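Local coordinates for LP04448p (Drosophila melanogaster, PDB 4QMH), which probably binds tubulin through this fourth TOG domain of Mini spindles, an XMAP215-family protein that drives microtubule polymerization, at residues V96-L107 and A118-G126; W156-P167 and A198-H208. All blocks are in the same frame, centred on the assembly; numbering follows the deposited sequence.

Contact 1: V96-L107 and A118-G126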
loop_
_atom_site.group_PDB
_atom_site.type_symbol
_atom_site.label_atom_id
_atom_site.label_comp_id
_atom_site.label_asym_id
_atom_site.label_seq_id
_atom_site.Cartn_x
_atom_site.Cartn_y
_atom_site.Cartn_z
ATOM N N VAL A 96 -8.665 -4.311 0.175
ATOM C CA VAL A 96 -7.543 -3.397 0.366
ATOM C C VAL A 96 -7.253 -3.137 1.850
ATOM O O VAL A 96 -6.097 -3.147 2.287
ATOM C CB VAL A 96 -7.780 -2.073 -0.411
ATOM C CG1 VAL A 96 -6.891 -0.957 0.126
ATOM C CG2 VAL A 96 -7.551 -2.298 -1.893
ATOM N N ARG A 97 -8.300 -2.934 2.641
ATOM C CA ARG A 97 -8.103 -2.702 4.069
ATOM C C ARG A 97 -7.347 -3.842 4.771
ATOM O O ARG A 97 -6.552 -3.603 5.684
ATOM C CB ARG A 97 -9.448 -2.436 4.738
ATOM C CG ARG A 97 -9.368 -2.104 6.193
ATOM C CD ARG A 97 -10.749 -1.761 6.719
ATOM N NE ARG A 97 -10.713 -1.571 8.158
ATOM C CZ ARG A 97 -10.406 -0.423 8.738
ATOM N NH1 ARG A 97 -10.119 0.638 7.987
ATOM N NH2 ARG A 97 -10.392 -0.337 10.060
ATOM N N ASN A 98 -7.579 -5.083 4.341
ATOM C CA ASN A 98 -6.845 -6.213 4.904
ATOM C C ASN A 98 -5.412 -6.333 4.388
ATOM O O ASN A 98 -4.489 -6.599 5.157
ATOM C CB ASN A 98 -7.595 -7.531 4.664
ATOM C CG ASN A 98 -8.697 -7.776 5.686
ATOM O OD1 ASN A 98 -8.433 -7.953 6.879
ATOM N ND2 ASN A 98 -9.934 -7.808 5.217
ATOM N N LEU A 99 -5.225 -6.126 3.089
ATOM C CA LEU A 99 -3.974 -6.514 2.441
ATOM C C LEU A 99 -2.977 -5.380 2.268
ATOM O O LEU A 99 -1.776 -5.610 2.304
ATOM C CB LEU A 99 -4.245 -7.134 1.074
ATOM C CG LEU A 99 -5.177 -8.342 1.140
ATOM C CD1 LEU A 99 -5.482 -8.833 -0.273
ATOM C CD2 LEU A 99 -4.562 -9.446 1.990
ATOM N N PHE A 100 -3.475 -4.167 2.058
ATOM C CA PHE A 100 -2.595 -3.026 1.808
ATOM C C PHE A 100 -1.590 -2.758 2.947
ATOM O O PHE A 100 -0.423 -2.498 2.676
ATOM C CB PHE A 100 -3.449 -1.786 1.483
ATOM C CG PHE A 100 -2.666 -0.562 1.077
ATOM C CD1 PHE A 100 -1.677 -0.624 0.105
ATOM C CD2 PHE A 100 -2.984 0.680 1.621
ATOM C CE1 PHE A 100 -0.994 0.518 -0.294
ATOM C CE2 PHE A 100 -2.294 1.823 1.233
ATOM C CZ PHE A 100 -1.301 1.739 0.271
ATOM N N PRO A 101 -2.029 -2.818 4.218
ATOM C CA PRO A 101 -1.027 -2.632 5.278
ATOM C C PRO A 101 0.136 -3.617 5.164
ATOM O O PRO A 101 1.291 -3.242 5.426
ATOM C CB PRO A 101 -1.822 -2.884 6.554
ATOM C CG PRO A 101 -3.225 -2.401 6.192
ATOM C CD PRO A 101 -3.402 -2.872 4.759
ATOM N N GLY A 102 -0.163 -4.850 4.755
ATOM C CA GLY A 102 0.872 -5.861 4.591
ATOM C C GLY A 102 1.785 -5.567 3.410
ATOM O O GLY A 102 2.990 -5.772 3.481
ATOM N N PHE A 103 1.208 -5.096 2.307
ATOM C CA PHE A 103 2.002 -4.659 1.166
ATOM C C PHE A 103 2.939 -3.530 1.578
ATOM O O PHE A 103 4.117 -3.511 1.216
ATOM C CB PHE A 103 1.114 -4.126 0.034
ATOM C CG PHE A 103 0.148 -5.121 -0.530
ATOM C CD1 PHE A 103 0.302 -6.486 -0.340
ATOM C CD2 PHE A 103 -0.933 -4.666 -1.268
ATOM C CE1 PHE A 103 -0.610 -7.379 -0.880
ATOM C CE2 PHE A 103 -1.853 -5.554 -1.821
ATOM C CZ PHE A 103 -1.691 -6.918 -1.619
ATOM N N LEU A 104 2.408 -2.572 2.330
ATOM C CA LEU A 104 3.213 -1.429 2.729
ATOM C C LEU A 104 4.355 -1.898 3.607
ATOM O O LEU A 104 5.478 -1.407 3.509
ATOM C CB LEU A 104 2.364 -0.403 3.480
ATOM C CG LEU A 104 1.358 0.412 2.664
ATOM C CD1 LEU A 104 0.514 1.264 3.603
ATOM C CD2 LEU A 104 2.073 1.262 1.607
ATOM N N HIS A 105 4.065 -2.840 4.492
ATOM C CA HIS A 105 5.088 -3.298 5.395
ATOM C C HIS A 105 6.227 -3.989 4.642
ATOM O O HIS A 105 7.395 -3.847 5.008
ATOM C CB HIS A 105 4.505 -4.216 6.458
ATOM C CG HIS A 105 5.453 -4.484 7.574
ATOM N ND1 HIS A 105 5.766 -3.536 8.526
ATOM C CD2 HIS A 105 6.193 -5.577 7.865
ATOM C CE1 HIS A 105 6.644 -4.049 9.371
ATOM N NE2 HIS A 105 6.923 -5.282 8.989
ATOM N N ALA A 106 5.892 -4.709 3.571
ATOM C CA ALA A 106 6.913 -5.394 2.783
ATOM C C ALA A 106 7.782 -4.415 1.995
ATOM O O ALA A 106 8.856 -4.785 1.522
ATOM C CB ALA A 106 6.262 -6.413 1.826
ATOM N N LEU A 107 7.307 -3.181 1.819
ATOM C CA LEU A 107 8.124 -2.145 1.171
ATOM C C LEU A 107 9.374 -1.827 1.968
ATOM O O LEU A 107 10.286 -1.179 1.462
ATOM C CB LEU A 107 7.336 -0.843 0.997
ATOM C CG LEU A 107 6.254 -0.794 -0.068
ATOM C CD1 LEU A 107 5.602 0.593 -0.037
ATOM C CD2 LEU A 107 6.819 -1.078 -1.449
ATOM N N ALA A 118 6.159 -6.142 -3.597
ATOM C CA ALA A 118 5.201 -5.387 -2.805
ATOM C C ALA A 118 4.643 -4.219 -3.626
ATOM O O ALA A 118 3.438 -3.967 -3.625
ATOM C CB ALA A 118 5.854 -4.890 -1.522
ATOM N N LEU A 119 5.524 -3.512 -4.325
ATOM C CA LEU A 119 5.103 -2.397 -5.179
ATOM C C LEU A 119 4.165 -2.874 -6.284
ATOM O O LEU A 119 3.202 -2.199 -6.625
ATOM C CB LEU A 119 6.319 -1.705 -5.796
ATOM C CG LEU A 119 7.044 -0.688 -4.929
ATOM C CD1 LEU A 119 8.287 -0.175 -5.641
ATOM C CD2 LEU A 119 6.104 0.473 -4.573
ATOM N N ASN A 120 4.455 -4.045 -6.837
ATOM C CA ASN A 120 3.646 -4.604 -7.914
ATOM C C ASN A 120 2.245 -4.965 -7.453
ATOM O O ASN A 120 1.274 -4.766 -8.178
ATOM C CB ASN A 120 4.327 -5.840 -8.495
ATOM C CG ASN A 120 5.578 -5.499 -9.269
ATOM O OD1 ASN A 120 5.698 -4.411 -9.832
ATOM N ND2 ASN A 120 6.519 -6.434 -9.310
ATOM N N CYS A 121 2.147 -5.515 -6.247
ATOM C CA CYS A 121 0.849 -5.770 -5.642
ATOM C C CYS A 121 0.084 -4.479 -5.475
ATOM O O CYS A 121 -1.092 -4.395 -5.811
ATOM C CB CYS A 121 0.995 -6.399 -4.264
ATOM S SG CYS A 121 1.081 -8.174 -4.280
ATOM N N ILE A 122 0.744 -3.477 -4.902
ATOM C CA ILE A 122 0.083 -2.216 -4.664
ATOM C C ILE A 122 -0.450 -1.656 -5.971
ATOM O O ILE A 122 -1.618 -1.305 -6.068
ATOM C CB ILE A 122 1.020 -1.188 -3.995
ATOM C CG1 ILE A 122 1.332 -1.632 -2.559
ATOM C CG2 ILE A 122 0.355 0.184 -3.997
ATOM C CD1 ILE A 122 2.471 -0.857 -1.875
ATOM N N ASN A 123 0.406 -1.597 -6.982
ATOM C CA ASN A 123 -0.004 -0.988 -8.241
ATOM C C ASN A 123 -1.025 -1.831 -9.006
ATOM O O ASN A 123 -1.865 -1.288 -9.718
ATOM C CB ASN A 123 1.215 -0.630 -9.094
ATOM C CG ASN A 123 1.971 0.561 -8.534
ATOM O OD1 ASN A 123 1.369 1.483 -7.983
ATOM N ND2 ASN A 123 3.293 0.538 -8.650
ATOM N N SER A 124 -0.964 -3.150 -8.841
ATOM C CA SER A 124 -1.989 -4.007 -9.428
ATOM C C SER A 124 -3.352 -3.762 -8.800
ATOM O O SER A 124 -4.355 -3.607 -9.512
ATOM C CB SER A 124 -1.625 -5.483 -9.318
ATOM O OG SER A 124 -2.662 -6.261 -9.904
ATOM N N PHE A 125 -3.407 -3.731 -7.470
ATOM C CA PHE A 125 -4.655 -3.422 -6.796
ATOM C C PHE A 125 -5.127 -2.021 -7.172
ATOM O O PHE A 125 -6.318 -1.794 -7.369
ATOM C CB PHE A 125 -4.510 -3.554 -5.275
ATOM C CG PHE A 125 -4.735 -4.957 -4.763
ATOM C CD1 PHE A 125 -3.806 -5.963 -5.002
ATOM C CD2 PHE A 125 -5.890 -5.269 -4.056
ATOM C CE1 PHE A 125 -4.024 -7.253 -4.535
ATOM C CE2 PHE A 125 -6.113 -6.555 -3.584
ATOM C CZ PHE A 125 -5.176 -7.546 -3.830
ATOM N N GLY A 126 -4.190 -1.084 -7.281
ATOM C CA GLY A 126 -4.553 0.290 -7.601
ATOM C C GLY A 126 -5.210 0.406 -8.965
ATOM O O GLY A 126 -6.266 1.022 -9.119
#
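F103 lodges as a knob in a hole formed by A118, C121, I122 and F125, where two roughly antiparallel helices meet that follow each other in the all-helical TOG domain, a fold built of HEAT-like repeats. The axes of helices 96-106 and 118-126 run at 146° to one another and approach to 8.8 Å, with ten residues between the segments. Following F103 outward, CB lies 3.6 Å from CG1 of I122, and the two side chains pass alongside, pointing opposite ways. With CG anti to its own carbonyl carbon, the ring is directed into the facing helix. There CB of C121 stands over the centre of one face, 3.7 Å from the ring centroid and 5° off the normal, a CH-pi contact; SG of the same cysteine covers that face nearer CE1, as a sulfur-aromatic contact. The opposite face is overlain near its rim by the carbonyl oxygen of L99, one turn earlier. Finally the CE2-CZ edge meets the face of F125 in an edge-to-face pair, centroids 5.3 Å apart and planes at 62°; L99 CD1 and V96 CG2 reach the F125 ring obliquely.

I122 serves the other flank. Its CG1 lies in the plane of the F100 ring, at the CE1 edge, while CD1 reaches toward L107 CD1 tip to tip. L107 sends its second branch elsewhere: the two leucine side chains lie roughly perpendicular, with L107 CD2 3.5 Å from L119 CG. Further helices close round the same side chains: C81 of helix 71-88 touches F103, and W158 of helix 149-162 touches I122. The backbones are nearest at F103 and A118, their CA atoms 5.2 Å apart, and CB of A118 rests 3.5 Å from the carbonyl O of F103.

Contact 2: W156-P167 and A198-H208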
loop_
_atom_site.group_PDB
_atom_site.type_symbol
_atom_site.label_atom_id
_atom_site.label_comp_id
_atom_site.label_asym_id
_atom_site.label_seq_id
_atom_site.Cartn_x
_atom_site.Cartn_y
_atom_site.Cartn_z
ATOM N N TRP A 156 7.613 7.266 -0.104
ATOM C CA TRP A 156 7.642 8.616 -0.649
ATOM C C TRP A 156 7.805 8.628 -2.177
ATOM O O TRP A 156 7.244 9.485 -2.855
ATOM C CB TRP A 156 8.724 9.478 0.018
ATOM C CG TRP A 156 8.351 9.941 1.402
ATOM C CD1 TRP A 156 9.041 9.699 2.558
ATOM C CD2 TRP A 156 7.202 10.720 1.778
ATOM N NE1 TRP A 156 8.400 10.284 3.620
ATOM C CE2 TRP A 156 7.266 10.909 3.174
ATOM C CE3 TRP A 156 6.127 11.272 1.070
ATOM C CZ2 TRP A 156 6.296 11.629 3.882
ATOM C CZ3 TRP A 156 5.166 11.982 1.773
ATOM C CH2 TRP A 156 5.257 12.157 3.167
ATOM N N ALA A 157 8.567 7.687 -2.728
ATOM C CA ALA A 157 8.731 7.634 -4.180
ATOM C C ALA A 157 7.389 7.322 -4.815
ATOM O O ALA A 157 7.026 7.887 -5.841
ATOM C CB ALA A 157 9.740 6.569 -4.566
ATOM N N TRP A 158 6.660 6.399 -4.196
ATOM C CA TRP A 158 5.377 5.971 -4.733
ATOM C C TRP A 158 4.372 7.105 -4.655
ATOM O O TRP A 158 3.653 7.364 -5.612
ATOM C CB TRP A 158 4.877 4.738 -3.984
ATOM C CG TRP A 158 3.552 4.199 -4.471
ATOM C CD1 TRP A 158 3.342 3.382 -5.542
ATOM C CD2 TRP A 158 2.273 4.407 -3.862
ATOM N NE1 TRP A 158 1.993 3.074 -5.652
ATOM C CE2 TRP A 158 1.318 3.701 -4.636
ATOM C CE3 TRP A 158 1.838 5.135 -2.748
ATOM C CZ2 TRP A 158 -0.039 3.698 -4.322
ATOM C CZ3 TRP A 158 0.487 5.136 -2.443
ATOM C CH2 TRP A 158 -0.435 4.420 -3.228
ATOM N N LEU A 159 4.330 7.800 -3.526
ATOM C CA LEU A 159 3.426 8.936 -3.403
ATOM C C LEU A 159 3.786 10.026 -4.404
ATOM O O LEU A 159 2.905 10.627 -5.011
ATOM C CB LEU A 159 3.437 9.497 -1.976
ATOM C CG LEU A 159 2.819 8.587 -0.905
ATOM C CD1 LEU A 159 3.206 9.052 0.502
ATOM C CD2 LEU A 159 1.308 8.537 -1.050
ATOM N N ALA A 160 5.082 10.275 -4.584
ATOM C CA ALA A 160 5.527 11.325 -5.499
ATOM C C ALA A 160 5.141 10.979 -6.928
ATOM O O ALA A 160 4.803 11.850 -7.732
ATOM C CB ALA A 160 7.050 11.532 -5.387
ATOM N N ASP A 161 5.172 9.688 -7.228
ATOM C CA ASP A 161 4.870 9.176 -8.554
ATOM C C ASP A 161 3.365 9.189 -8.830
ATOM O O ASP A 161 2.942 9.550 -9.921
ATOM C CB ASP A 161 5.438 7.758 -8.697
ATOM C CG ASP A 161 5.212 7.169 -10.079
ATOM O OD1 ASP A 161 5.421 7.890 -11.077
ATOM O OD2 ASP A 161 4.827 5.981 -10.165
ATOM N N LYS A 162 2.563 8.817 -7.835
ATOM C CA LYS A 162 1.143 8.560 -8.069
ATOM C C LYS A 162 0.215 9.743 -7.788
ATOM O O LYS A 162 -0.746 9.965 -8.537
ATOM C CB LYS A 162 0.680 7.343 -7.255
ATOM C CG LYS A 162 1.361 6.040 -7.637
ATOM C CD LYS A 162 0.993 5.604 -9.044
ATOM C CE LYS A 162 1.659 4.284 -9.402
ATOM N NZ LYS A 162 1.362 3.883 -10.808
ATOM N N LEU A 163 0.480 10.501 -6.725
ATOM C CA LEU A 163 -0.437 11.590 -6.358
ATOM C C LEU A 163 -0.683 12.621 -7.470
ATOM O O LEU A 163 -1.812 13.074 -7.643
ATOM C CB LEU A 163 0.019 12.307 -5.088
ATOM C CG LEU A 163 -0.203 11.556 -3.781
ATOM C CD1 LEU A 163 0.447 12.324 -2.630
ATOM C CD2 LEU A 163 -1.691 11.361 -3.535
ATOM N N PRO A 164 0.364 13.014 -8.208
ATOM C CA PRO A 164 0.079 14.047 -9.214
ATOM C C PRO A 164 -0.893 13.583 -10.312
ATOM O O PRO A 164 -1.541 14.424 -10.945
ATOM C CB PRO A 164 1.466 14.360 -9.797
ATOM C CG PRO A 164 2.422 14.014 -8.689
ATOM C CD PRO A 164 1.812 12.782 -8.046
ATOM N N GLY A 165 -1.017 12.272 -10.518
ATOM C CA GLY A 165 -1.863 11.758 -11.583
ATOM C C GLY A 165 -3.231 11.273 -11.141
ATOM O O GLY A 165 -4.016 10.773 -11.951
ATOM N N LEU A 166 -3.516 11.415 -9.852
ATOM C CA LEU A 166 -4.800 11.004 -9.296
ATOM C C LEU A 166 -5.724 12.208 -9.201
ATOM O O LEU A 166 -5.334 13.257 -8.684
ATOM C CB LEU A 166 -4.611 10.380 -7.906
ATOM C CG LEU A 166 -3.935 9.006 -7.854
ATOM C CD1 LEU A 166 -3.720 8.539 -6.423
ATOM C CD2 LEU A 166 -4.742 7.978 -8.643
ATOM N N PRO A 167 -6.954 12.068 -9.711
ATOM C CA PRO A 167 -7.932 13.153 -9.607
ATOM C C PRO A 167 -8.338 13.334 -8.152
ATOM O O PRO A 167 -8.297 12.369 -7.391
ATOM C CB PRO A 167 -9.115 12.642 -10.433
ATOM C CG PRO A 167 -9.006 11.162 -10.365
ATOM C CD PRO A 167 -7.523 10.858 -10.326
ATOM N N ALA A 198 11.128 12.393 -0.220
ATOM C CA ALA A 198 10.098 13.203 0.443
ATOM C C ALA A 198 9.980 14.590 -0.208
ATOM O O ALA A 198 8.870 15.106 -0.436
ATOM C CB ALA A 198 10.363 13.298 1.940
ATOM N N ASN A 199 11.113 15.192 -0.547
ATOM C CA ASN A 199 11.067 16.461 -1.262
ATOM C C ASN A 199 10.340 16.343 -2.594
ATOM O O ASN A 199 9.577 17.239 -2.976
ATOM C CB ASN A 199 12.471 17.043 -1.444
ATOM C CG ASN A 199 12.949 17.791 -0.217
ATOM O OD1 ASN A 199 12.573 18.942 0.008
ATOM N ND2 ASN A 199 13.768 17.133 0.600
ATOM N N GLU A 200 10.559 15.235 -3.291
ATOM C CA GLU A 200 9.902 15.007 -4.574
ATOM C C GLU A 200 8.396 14.838 -4.421
ATOM O O GLU A 200 7.652 15.046 -5.368
ATOM C CB GLU A 200 10.510 13.799 -5.286
ATOM C CG GLU A 200 11.953 14.035 -5.698
ATOM C CD GLU A 200 12.520 12.907 -6.523
ATOM O OE1 GLU A 200 11.759 11.974 -6.865
ATOM O OE2 GLU A 200 13.728 12.965 -6.836
ATOM N N ALA A 201 7.957 14.469 -3.222
ATOM C CA ALA A 201 6.544 14.223 -2.953
ATOM C C ALA A 201 5.810 15.506 -2.560
ATOM O O ALA A 201 4.588 15.528 -2.485
ATOM C CB ALA A 201 6.398 13.173 -1.852
ATOM N N VAL A 202 6.553 16.579 -2.300
ATOM C CA VAL A 202 5.916 17.826 -1.877
ATOM C C VAL A 202 4.875 18.298 -2.891
ATOM O O VAL A 202 3.743 18.635 -2.518
ATOM C CB VAL A 202 6.951 18.941 -1.635
ATOM C CG1 VAL A 202 6.248 20.283 -1.392
ATOM C CG2 VAL A 202 7.826 18.595 -0.430
ATOM N N LEU A 203 5.241 18.293 -4.173
ATOM C CA LEU A 203 4.329 18.773 -5.208
ATOM C C LEU A 203 3.060 17.933 -5.261
ATOM O O LEU A 203 1.950 18.466 -5.328
ATOM C CB LEU A 203 5.011 18.798 -6.580
ATOM C CG LEU A 203 4.106 19.233 -7.734
ATOM C CD1 LEU A 203 3.604 20.657 -7.510
ATOM C CD2 LEU A 203 4.853 19.115 -9.062
ATOM N N GLY A 204 3.220 16.615 -5.237
ATOM C CA GLY A 204 2.077 15.723 -5.232
ATOM C C GLY A 204 1.110 15.971 -4.090
ATOM O O GLY A 204 -0.096 15.974 -4.295
ATOM N N ILE A 205 1.631 16.129 -2.873
ATOM C CA ILE A 205 0.802 16.464 -1.718
ATOM C C ILE A 205 0.094 17.794 -1.945
ATOM O O ILE A 205 -1.111 17.920 -1.724
ATOM C CB ILE A 205 1.651 16.550 -0.418
ATOM C CG1 ILE A 205 2.360 15.211 -0.142
ATOM C CG2 ILE A 205 0.797 17.009 0.766
ATOM C CD1 ILE A 205 1.476 14.143 0.448
ATOM N N MET A 206 0.838 18.792 -2.407
ATOM C CA MET A 206 0.249 20.114 -2.611
ATOM C C MET A 206 -0.827 20.139 -3.693
ATOM O O MET A 206 -1.750 20.945 -3.625
ATOM C CB MET A 206 1.336 21.129 -2.945
ATOM C CG MET A 206 0.866 22.570 -2.813
ATOM S SD MET A 206 2.182 23.732 -3.161
ATOM C CE MET A 206 3.174 23.540 -1.684
ATOM N N ILE A 207 -0.701 19.278 -4.699
ATOM C CA ILE A 207 -1.718 19.204 -5.744
ATOM C C ILE A 207 -3.084 18.886 -5.132
ATOM O O ILE A 207 -4.119 19.357 -5.617
ATOM C CB ILE A 207 -1.339 18.174 -6.827
ATOM C CG1 ILE A 207 -0.312 18.783 -7.777
ATOM C CG2 ILE A 207 -2.576 17.681 -7.581
ATOM C CD1 ILE A 207 0.334 17.773 -8.699
ATOM N N HIS A 208 -3.083 18.128 -4.041
ATOM C CA HIS A 208 -4.327 17.760 -3.367
ATOM C C HIS A 208 -4.744 18.680 -2.218
ATOM O O HIS A 208 -5.934 18.868 -1.981
ATOM C CB HIS A 208 -4.263 16.297 -2.908
ATOM C CG HIS A 208 -4.214 15.334 -4.047
ATOM N ND1 HIS A 208 -5.350 14.794 -4.610
ATOM C CD2 HIS A 208 -3.173 14.861 -4.773
ATOM C CE1 HIS A 208 -5.010 14.014 -5.620
ATOM N NE2 HIS A 208 -3.693 14.030 -5.734
HETATM O O HOH W 1 5.095 14.672 -6.358
#
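Apolar packing begins at W156, whose five-membered ring carries CB of A198 over one face, 3.8 Å from the centroid and 6° off the normal, in a CH-pi contact. Its CE3 approaches CB of A201 to 3.5 Å, and outside the contact its NE1 hydrogen-bonds to ND1 of H186. Small residues bring the backbones together: the CA atoms of A160 and A201 are 4.0 Å apart, and P164 CG lies against CA of G204, the backbone of the glycine sitting directly against L163 and P164. Further along, L163 CD1 meets I205 CD1, and P164 CB meets I207 CD1.

The direct polar link is H208 NE2 to the L163 carbonyl O, 2.8 Å with an N-H...O angle of 161°. The acceptor lies in the imidazole plane, yet the donor is tilted from the carbonyl plane; L166 N reaches that oxygen from the opposite face, so two bonds grip it.

A water supplies the bridge, donating to A160 O and E200 O and accepting from G204 N, 2.9 Å away, at the kink in helix 198-208. Helices crossing at 43° with axes 7.8 Å apart fit the side-by-side packing of similarly directed helices in the HEAT-like array of a TOG domain.

Contact 1 lies in the core, its centre about 4 Å from that of the chain, whereas contact 2, about 15 Å out, is only partly buried and has exposed residues at its edge. The first joins antiparallel helices close in sequence by apolar and aromatic packing alone; the second joins more nearly parallel helices across 30 intervening residues and adds a histidine bond and a water bridge. Although they share no helix, helix 112-129 of contact 1 touches helix 149-162 of contact 2: N123 OD1 probably accepts a hydrogen bond from W158 NE1 (2.9 Å), so the two contacts meet through W158.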